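Local coordinates for protein lysine/ornithine decarboxylase (Vibrio vulnificus, PDB 2PLJ) that probably catalyses the pyridoxal phosphate-dependent decarboxylation of lysine and ornithine, here holding a putrescine-cofactor adduct, at residues Phe213-Gln218 with Val226-Thr231; Thr220-Tyr225 with Cys271-Glu276. One frame throughout, in Å; residues are numbered along the deposited sequence.

Overall arrangement
The two contacts share helix 223-241 and interleave along the chain: 213-218, 220-225, 226-231, then 271-276. Contact 1 turns the loop after strand 207-212 back onto helix 223-241, and contact 2 packs the beginning of that helix against helix 267-278. Their centres are 9 Å apart on the same side of the chain's centre. They meet directly, since Val215 CG2 lies 3.4 Å from Tyr225 CZ. Apolar packing thus runs continuously from helix 267-278 to the loop that faces the bound cofactor in the beta/alpha-barrel.

Contact 1. Residues Phe213-Gln218 with Val226-Thr231; sequences FHVGSQ and VEAIHT. With P3T ((4-{[(4-aminobutyl)amino]methyl}-5-hydroxy-6-methylpyridin-3-yl)methyl dihydrogen phosphate), chain D.
The hydroxyl of Ser217 is gripped from two directions: OG donates to phosphate oxygen OAC of P3T at 2.6 Å, and it is also hydrogen-bonded to NH2 of Arg293. The guanidinium at this oxygen would probably polarise the hydroxyl and strengthen its hold on the phosphate. A few residues back, His214 lies face on over the pyridine ring of the adduct. Carbon CAR of P3T sits 3.8 Å above the plane of the imidazole, over its centre, while the opposite face is covered nearer its rim by the backbone N of Gly216. CG of His214 is anti to the backbone N (chi1 -176°), which turns the imidazole to the cofactor side of the loop. From there NE2 also makes a weak hydrogen bond of 3.3 Å to the ester oxygen OAP of P3T, bent to 140°.

The next residue toward the strand faces the other way. Phe213 points to helix 223-241, where the methyl of Ala228 presses onto one ring face in a CH-pi contact: CB is 3.4 Å from the ring centroid and 8° off its normal. Ile229 comes to the ring's edge instead, with CG1 3.9 Å from CZ of Phe213. Val215 adds a looser touch through CG1 to the same Ala228 methyl. Ile229 also packs on Ile274 of helix 267-278, while Phe213 is tied by backbone bonds to Asp251. Phe213 and Val215 therefore serve the helix, and His214 and Ser217 the cofactor. A histidine laid over the pyridine ring, followed by a phosphate-binding serine in the loop after a barrel strand, is characteristic of the cofactor site of the beta/alpha-barrel basic amino acid decarboxylases.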
ATOM      1  N   PHE A 213     -11.213 -14.231 -20.639  1.00 15.34           N
ATOM      2  CA  PHE A 213     -11.681 -12.912 -20.275  1.00 15.39           C
ATOM      3  C   PHE A 213     -11.711 -12.827 -18.757  1.00 15.98           C
ATOM      4  O   PHE A 213     -11.635 -13.867 -18.073  1.00 15.98           O
ATOM      5  CB  PHE A 213     -13.072 -12.634 -20.864  1.00 15.82           C
ATOM      6  CG  PHE A 213     -14.153 -13.579 -20.360  1.00 15.59           C
ATOM      7  CD1 PHE A 213     -14.715 -13.402 -19.071  1.00 17.34           C
ATOM      8  CD2 PHE A 213     -14.599 -14.636 -21.167  1.00 16.17           C
ATOM      9  CE1 PHE A 213     -15.718 -14.288 -18.604  1.00 17.63           C
ATOM     10  CE2 PHE A 213     -15.581 -15.526 -20.724  1.00 16.96           C
ATOM     11  CZ  PHE A 213     -16.169 -15.353 -19.459  1.00 15.09           C
ATOM     12  N   HIS A 214     -11.876 -11.612 -18.242  1.00 15.11           N
ATOM     13  CA  HIS A 214     -12.028 -11.427 -16.776  1.00 15.83           C
ATOM     14  C   HIS A 214     -13.007 -10.294 -16.614  1.00 16.46           C
ATOM     15  O   HIS A 214     -12.728  -9.160 -17.045  1.00 17.03           O
ATOM     16  CB  HIS A 214     -10.688 -11.121 -16.094  1.00 16.81           C
ATOM     17  CG  HIS A 214     -10.800 -11.025 -14.600  1.00 18.08           C
ATOM     18  ND1 HIS A 214     -10.727  -9.836 -13.913  1.00 28.25           N
ATOM     19  CD2 HIS A 214     -10.977 -11.987 -13.669  1.00 22.77           C
ATOM     20  CE1 HIS A 214     -10.855 -10.065 -12.615  1.00 23.17           C
ATOM     21  NE2 HIS A 214     -11.002 -11.369 -12.439  1.00 25.56           N
ATOM     22  N   VAL A 215     -14.193 -10.612 -16.100  1.00 16.19           N
ATOM     23  CA  VAL A 215     -15.274  -9.611 -16.038  1.00 18.01           C
ATOM     24  C   VAL A 215     -15.089  -8.568 -14.930  1.00 17.77           C
ATOM     25  O   VAL A 215     -15.826  -7.562 -14.869  1.00 18.52           O
ATOM     26  CB  VAL A 215     -16.689 -10.260 -16.001  1.00 18.71           C
ATOM     27  CG1 VAL A 215     -16.951 -11.071 -17.299  1.00 20.20           C
ATOM     28  CG2 VAL A 215     -16.905 -11.122 -14.801  1.00 19.60           C
ATOM     29  N   GLY A 216     -14.122  -8.815 -14.057  1.00 18.62           N
ATOM     30  CA  GLY A 216     -13.859  -7.890 -12.935  1.00 18.52           C
ATOM     31  C   GLY A 216     -14.042  -8.537 -11.564  1.00 19.54           C
ATOM     32  O   GLY A 216     -14.796  -9.506 -11.390  1.00 19.62           O
ATOM     33  N   SER A 217     -13.364  -7.991 -10.568  1.00 18.67           N
ATOM     34  CA  SER A 217     -13.390  -8.624  -9.243  1.00 17.98           C
ATOM     35  C   SER A 217     -14.695  -8.283  -8.481  1.00 17.90           C
ATOM     36  O   SER A 217     -15.290  -7.190  -8.687  1.00 18.86           O
ATOM     37  CB  SER A 217     -12.118  -8.245  -8.455  1.00 17.43           C
ATOM     38  OG  SER A 217     -11.941  -9.085  -7.310  1.00 18.41           O
ATOM     39  N   GLN A 218     -15.146  -9.223  -7.627  1.00 17.24           N
ATOM     40  CA  GLN A 218     -16.395  -9.090  -6.841  1.00 16.79           C
ATOM     41  C   GLN A 218     -17.557  -8.721  -7.775  1.00 16.54           C
ATOM     42  O   GLN A 218     -18.232  -7.721  -7.592  1.00 17.19           O
ATOM     43  CB  GLN A 218     -16.215  -8.084  -5.686  1.00 17.11           C
ATOM     44  CG  GLN A 218     -17.361  -8.018  -4.665  1.00 16.65           C
ATOM     45  CD  GLN A 218     -17.498  -9.256  -3.757  1.00 18.42           C
ATOM     46  OE1 GLN A 218     -16.729 -10.230  -3.844  1.00 17.18           O
ATOM     47  NE2 GLN A 218     -18.466  -9.185  -2.847  1.00 18.76           N
ATOM     48  N   VAL A 226     -22.173 -14.675 -18.659  1.00 14.75           N
ATOM     49  CA  VAL A 226     -22.999 -15.225 -19.737  1.00 14.74           C
ATOM     50  C   VAL A 226     -22.739 -14.494 -21.067  1.00 14.90           C
ATOM     51  O   VAL A 226     -22.492 -15.140 -22.081  1.00 15.56           O
ATOM     52  CB  VAL A 226     -24.500 -15.154 -19.359  1.00 14.46           C
ATOM     53  CG1 VAL A 226     -25.369 -15.659 -20.505  1.00 14.71           C
ATOM     54  CG2 VAL A 226     -24.746 -15.969 -18.072  1.00 14.29           C
ATOM     55  N   GLU A 227     -22.782 -13.161 -21.053  1.00 15.71           N
ATOM     56  CA  GLU A 227     -22.598 -12.380 -22.281  1.00 16.68           C
ATOM     57  C   GLU A 227     -21.209 -12.600 -22.866  1.00 15.39           C
ATOM     58  O   GLU A 227     -21.068 -12.714 -24.094  1.00 14.60           O
ATOM     59  CB  GLU A 227     -22.818 -10.880 -22.062  1.00 17.10           C
ATOM     60  CG  GLU A 227     -24.232 -10.447 -21.649  1.00 19.15           C
ATOM     61  CD  GLU A 227     -24.439  -8.930 -21.768  1.00 22.13           C
ATOM     62  OE1 GLU A 227     -23.449  -8.168 -21.603  1.00 30.05           O
ATOM     63  OE2 GLU A 227     -25.588  -8.498 -22.010  1.00 27.65           O
ATOM     64  N   ALA A 228     -20.200 -12.643 -21.988  1.00 15.11           N
ATOM     65  CA  ALA A 228     -18.823 -12.914 -22.389  1.00 14.33           C
ATOM     66  C   ALA A 228     -18.696 -14.289 -23.032  1.00 14.23           C
ATOM     67  O   ALA A 228     -18.045 -14.442 -24.065  1.00 14.14           O
ATOM     68  CB  ALA A 228     -17.858 -12.776 -21.179  1.00 14.59           C
ATOM     69  N   ILE A 229     -19.333 -15.285 -22.430  1.00 14.04           N
ATOM     70  CA  ILE A 229     -19.255 -16.659 -22.936  1.00 14.54           C
ATOM     71  C   ILE A 229     -19.881 -16.770 -24.344  1.00 14.63           C
ATOM     72  O   ILE A 229     -19.277 -17.352 -25.276  1.00 14.86           O
ATOM     73  CB  ILE A 229     -19.879 -17.663 -21.941  1.00 14.28           C
ATOM     74  CG1 ILE A 229     -19.005 -17.748 -20.661  1.00 14.50           C
ATOM     75  CG2 ILE A 229     -20.039 -19.046 -22.595  1.00 15.41           C
ATOM     76  CD1 ILE A 229     -19.705 -18.368 -19.444  1.00 16.09           C
ATOM     77  N   HIS A 230     -21.053 -16.157 -24.511  1.00 14.71           N
ATOM     78  CA  HIS A 230     -21.687 -16.115 -25.832  1.00 15.68           C
ATOM     79  C   HIS A 230     -20.752 -15.456 -26.847  1.00 15.98           C
ATOM     80  O   HIS A 230     -20.558 -15.984 -27.929  1.00 15.77           O
ATOM     81  CB  HIS A 230     -22.997 -15.337 -25.810  1.00 15.54           C
ATOM     82  CG  HIS A 230     -24.096 -15.991 -25.031  1.00 18.21           C
ATOM     83  ND1 HIS A 230     -24.259 -17.359 -24.961  1.00 19.56           N
ATOM     84  CD2 HIS A 230     -25.133 -15.452 -24.340  1.00 17.38           C
ATOM     85  CE1 HIS A 230     -25.328 -17.635 -24.230  1.00 20.37           C
ATOM     86  NE2 HIS A 230     -25.874 -16.495 -23.842  1.00 18.26           N
ATOM     87  N   THR A 231     -20.134 -14.329 -26.477  1.00 16.28           N
ATOM     88  CA  THR A 231     -19.254 -13.637 -27.421  1.00 16.65           C
ATOM     89  C   THR A 231     -18.039 -14.477 -27.813  1.00 16.60           C
ATOM     90  O   THR A 231     -17.730 -14.614 -29.006  1.00 16.54           O
ATOM     91  CB  THR A 231     -18.868 -12.254 -26.920  1.00 16.72           C
ATOM     92  OG1 THR A 231     -20.056 -11.450 -26.915  1.00 16.46           O
ATOM     93  CG2 THR A 231     -17.858 -11.594 -27.868  1.00 17.83           C
TER
HETATM   94  OAE P3T D 501     -11.407 -14.064  -8.351  1.00 15.82           O
HETATM   95  PAU P3T D 501     -10.831 -12.592  -8.195  1.00 17.90           P
HETATM   96  OAF P3T D 501      -9.836 -12.521  -6.941  1.00 17.28           O
HETATM   97  OAC P3T D 501     -11.879 -11.495  -8.142  1.00 17.00           O
HETATM   98  OAP P3T D 501      -9.860 -12.222  -9.436  1.00 16.51           O
HETATM   99  CAM P3T D 501      -8.651 -13.065  -9.660  1.00 19.33           C
HETATM  100  CAS P3T D 501      -8.099 -12.627 -11.023  1.00 19.91           C
HETATM  101  CAH P3T D 501      -8.194 -13.615 -12.012  1.00 20.96           C
HETATM  102  NAO P3T D 501      -7.763 -13.358 -13.247  1.00 20.17           N
HETATM  103  CAQ P3T D 501      -7.271 -12.175 -13.598  1.00 20.56           C
HETATM  104  CAA P3T D 501      -6.826 -11.950 -15.065  1.00 23.13           C
HETATM  105  CAR P3T D 501      -7.178 -11.125 -12.662  1.00 21.36           C
HETATM  106  OAD P3T D 501      -6.663  -9.948 -13.046  1.00 22.15           O
HETATM  107  CAT P3T D 501      -7.615 -11.344 -11.337  1.00 18.18           C
HETATM  108  CAG P3T D 501      -7.467 -10.306 -10.366  1.00 19.95           C
HETATM  109  NAN P3T D 501      -7.407  -9.041 -10.758  1.00 24.54           N
HETATM  110  CAL P3T D 501      -7.216  -7.841  -9.880  1.00 25.66           C
HETATM  111  CAK P3T D 501      -8.148  -7.837  -8.657  1.00 21.96           C
HETATM  112  CAJ P3T D 501      -7.748  -6.580  -7.821  1.00 21.35           C
HETATM  113  CAI P3T D 501      -8.611  -6.464  -6.560  1.00 21.89           C
HETATM  114  NAB P3T D 501      -8.402  -5.173  -5.861  1.00 18.86           N

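Contact 2. Residues Thr220-Tyr225 with Cys271-Glu276; sequences TNPNKY and CAPINE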
ATOM      1  N   THR A 220     -21.116  -9.196  -9.023  1.00 19.25           N
ATOM      2  CA  THR A 220     -22.312  -9.673  -8.328  1.00 20.04           C
ATOM      3  C   THR A 220     -23.412 -10.115  -9.298  1.00 20.02           C
ATOM      4  O   THR A 220     -24.374 -10.778  -8.887  1.00 20.45           O
ATOM      5  CB  THR A 220     -22.834  -8.634  -7.337  1.00 20.20           C
ATOM      6  OG1 THR A 220     -23.043  -7.381  -8.023  1.00 20.26           O
ATOM      7  CG2 THR A 220     -21.835  -8.480  -6.152  1.00 21.18           C
ATOM      8  N   ASN A 221     -23.258  -9.735 -10.567  1.00 19.38           N
ATOM      9  CA  ASN A 221     -24.198 -10.102 -11.638  1.00 20.53           C
ATOM     10  C   ASN A 221     -23.581 -11.145 -12.571  1.00 20.15           C
ATOM     11  O   ASN A 221     -22.693 -10.821 -13.366  1.00 20.37           O
ATOM     12  CB  ASN A 221     -24.611  -8.868 -12.454  1.00 20.02           C
ATOM     13  CG  ASN A 221     -25.676  -9.184 -13.504  1.00 22.24           C
ATOM     14  OD1 ASN A 221     -26.029 -10.345 -13.723  1.00 21.77           O
ATOM     15  ND2 ASN A 221     -26.216  -8.138 -14.140  1.00 25.49           N
ATOM     16  N   PRO A 222     -24.069 -12.398 -12.497  1.00 20.36           N
ATOM     17  CA  PRO A 222     -23.498 -13.423 -13.356  1.00 19.86           C
ATOM     18  C   PRO A 222     -23.763 -13.238 -14.854  1.00 19.17           C
ATOM     19  O   PRO A 222     -23.115 -13.902 -15.665  1.00 18.92           O
ATOM     20  CB  PRO A 222     -24.145 -14.708 -12.838  1.00 20.63           C
ATOM     21  CG  PRO A 222     -25.446 -14.280 -12.262  1.00 20.82           C
ATOM     22  CD  PRO A 222     -25.156 -12.935 -11.647  1.00 20.64           C
ATOM     23  N   ASN A 223     -24.713 -12.370 -15.223  1.00 19.38           N
ATOM     24  CA  ASN A 223     -24.964 -12.088 -16.644  1.00 19.56           C
ATOM     25  C   ASN A 223     -23.726 -11.562 -17.384  1.00 18.35           C
ATOM     26  O   ASN A 223     -23.596 -11.768 -18.579  1.00 17.26           O
ATOM     27  CB  ASN A 223     -26.154 -11.141 -16.842  1.00 20.56           C
ATOM     28  CG  ASN A 223     -26.593 -11.062 -18.305  1.00 23.63           C
ATOM     29  OD1 ASN A 223     -26.874 -12.085 -18.942  1.00 27.77           O
ATOM     30  ND2 ASN A 223     -26.658  -9.846 -18.845  1.00 27.79           N
ATOM     31  N   LYS A 224     -22.812 -10.900 -16.664  1.00 17.72           N
ATOM     32  CA  LYS A 224     -21.507 -10.516 -17.252  1.00 17.94           C
ATOM     33  C   LYS A 224     -20.770 -11.714 -17.838  1.00 17.07           C
ATOM     34  O   LYS A 224     -20.258 -11.650 -18.984  1.00 16.29           O
ATOM     35  CB  LYS A 224     -20.618  -9.789 -16.240  1.00 18.40           C
ATOM     36  CG  LYS A 224     -21.211  -8.463 -15.775  1.00 21.74           C
ATOM     37  CD  LYS A 224     -20.178  -7.635 -15.052  1.00 25.00           C
ATOM     38  CE  LYS A 224     -20.807  -6.340 -14.574  1.00 29.52           C
ATOM     39  NZ  LYS A 224     -19.853  -5.525 -13.774  1.00 30.49           N
ATOM     40  N   TYR A 225     -20.728 -12.807 -17.076  1.00 15.55           N
ATOM     41  CA  TYR A 225     -20.120 -14.050 -17.563  1.00 16.25           C
ATOM     42  C   TYR A 225     -20.852 -14.618 -18.770  1.00 15.57           C
ATOM     43  O   TYR A 225     -20.232 -15.024 -19.770  1.00 14.43           O
ATOM     44  CB  TYR A 225     -20.057 -15.106 -16.463  1.00 17.07           C
ATOM     45  CG  TYR A 225     -19.155 -14.722 -15.299  1.00 17.18           C
ATOM     46  CD1 TYR A 225     -17.804 -15.102 -15.265  1.00 16.66           C
ATOM     47  CD2 TYR A 225     -19.660 -13.970 -14.230  1.00 17.76           C
ATOM     48  CE1 TYR A 225     -16.945 -14.743 -14.172  1.00 17.65           C
ATOM     49  CE2 TYR A 225     -18.827 -13.595 -13.135  1.00 16.13           C
ATOM     50  CZ  TYR A 225     -17.493 -14.004 -13.108  1.00 16.75           C
ATOM     51  OH  TYR A 225     -16.717 -13.635 -12.054  1.00 19.50           O
ATOM     52  N   CYS A 271     -23.548 -19.474 -10.333  1.00 15.86           N
ATOM     53  CA  CYS A 271     -22.930 -20.195 -11.460  1.00 16.08           C
ATOM     54  C   CYS A 271     -23.920 -20.885 -12.405  1.00 15.12           C
ATOM     55  O   CYS A 271     -23.528 -21.296 -13.490  1.00 14.60           O
ATOM     56  CB  CYS A 271     -21.884 -21.186 -10.959  1.00 16.98           C
ATOM     57  SG  CYS A 271     -20.466 -20.326 -10.192  1.00 18.73           S
ATOM     58  N   ALA A 272     -25.157 -21.064 -11.945  1.00 15.55           N
ATOM     59  CA  ALA A 272     -26.230 -21.691 -12.748  1.00 16.26           C
ATOM     60  C   ALA A 272     -26.297 -21.146 -14.197  1.00 16.79           C
ATOM     61  O   ALA A 272     -26.183 -21.937 -15.154  1.00 17.58           O
ATOM     62  CB  ALA A 272     -27.600 -21.585 -12.013  1.00 16.22           C
ATOM     63  N   PRO A 273     -26.479 -19.808 -14.377  1.00 17.77           N
ATOM     64  CA  PRO A 273     -26.529 -19.265 -15.759  1.00 17.36           C
ATOM     65  C   PRO A 273     -25.208 -19.382 -16.496  1.00 16.80           C
ATOM     66  O   PRO A 273     -25.199 -19.493 -17.723  1.00 15.60           O
ATOM     67  CB  PRO A 273     -26.903 -17.781 -15.576  1.00 17.71           C
ATOM     68  CG  PRO A 273     -26.759 -17.477 -14.147  1.00 18.99           C
ATOM     69  CD  PRO A 273     -26.710 -18.760 -13.361  1.00 18.15           C
ATOM     70  N   ILE A 274     -24.105 -19.377 -15.746  1.00 15.89           N
ATOM     71  CA  ILE A 274     -22.776 -19.595 -16.320  1.00 15.85           C
ATOM     72  C   ILE A 274     -22.707 -21.006 -16.926  1.00 14.63           C
ATOM     73  O   ILE A 274     -22.368 -21.176 -18.116  1.00 14.55           O
ATOM     74  CB  ILE A 274     -21.650 -19.402 -15.258  1.00 15.42           C
ATOM     75  CG1 ILE A 274     -21.749 -17.994 -14.613  1.00 16.40           C
ATOM     76  CG2 ILE A 274     -20.303 -19.616 -15.914  1.00 16.57           C
ATOM     77  CD1 ILE A 274     -20.634 -17.671 -13.618  1.00 17.65           C
ATOM     78  N   ASN A 275     -23.042 -22.012 -16.119  1.00 14.57           N
ATOM     79  CA  ASN A 275     -23.093 -23.389 -16.588  1.00 14.81           C
ATOM     80  C   ASN A 275     -23.952 -23.562 -17.844  1.00 14.43           C
ATOM     81  O   ASN A 275     -23.594 -24.317 -18.748  1.00 15.13           O
ATOM     82  CB  ASN A 275     -23.601 -24.316 -15.473  1.00 15.74           C
ATOM     83  CG  ASN A 275     -22.595 -24.446 -14.326  1.00 16.05           C
ATOM     84  OD1 ASN A 275     -22.978 -24.646 -13.161  1.00 19.37           O
ATOM     85  ND2 ASN A 275     -21.311 -24.327 -14.652  1.00 15.51           N
ATOM     86  N   GLU A 276     -25.075 -22.854 -17.889  1.00 14.56           N
ATOM     87  CA  GLU A 276     -25.968 -22.923 -19.052  1.00 16.04           C
ATOM     88  C   GLU A 276     -25.319 -22.363 -20.306  1.00 15.00           C
ATOM     89  O   GLU A 276     -25.414 -22.972 -21.372  1.00 15.34           O
ATOM     90  CB  GLU A 276     -27.263 -22.189 -18.757  1.00 16.42           C
ATOM     91  CG  GLU A 276     -28.081 -22.835 -17.670  1.00 21.66           C
ATOM     92  CD  GLU A 276     -29.297 -21.998 -17.289  1.00 27.38           C
ATOM     93  OE1 GLU A 276     -29.998 -21.507 -18.207  1.00 30.22           O
ATOM     94  OE2 GLU A 276     -29.530 -21.823 -16.068  1.00 32.29           O
TER
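The ring of Tyr225 receives the terminal methyl of Ile274 over one face, and at its edge, in plane, lies the carbonyl O of Pro222 from its own segment. CD1 of Ile274 is 4.1 Å from the ring centroid and 26° off the normal, a CH-pi contact displaced from the centre toward the root of the ring; its closest approach is 3.7 Å, to CG of Tyr225. CG1 of the isoleucine meets the neighbouring CB of Tyr225, so the aliphatic branch runs over the start of the side chain rather than its phenol end. That branch is placed by chi1 of -56°, with CG1 anti to the carbonyl carbon of Ile274, and continues extended to CD1. The phenol end leads away from helix 267-278: OH is hydrogen-bonded to the carbonyl O of Gly254, and the ring also meets that of Phe256 at nearly parallel planes.

Two prolines close the seam beside it, CG of Pro222 touching CG of Pro273 at 3.9 Å. Pro273 has no N-H to give to the preceding turn, and helix 267-278 is kinked there. Ahead of the other helix, OD1 of Asn221 accepts a 2.8 Å capping bond from N of Asn223, with the donor tilted well above the carbonyl plane.

Both segments belong to helices of the barrel's outer layer. Helix 223-241 follows strand 207-212 and helix 267-278 comes after strand 249-251, which is adjacent in the parallel sheet; the seam continues where Val226 of helix 223-241 packs on Pro273.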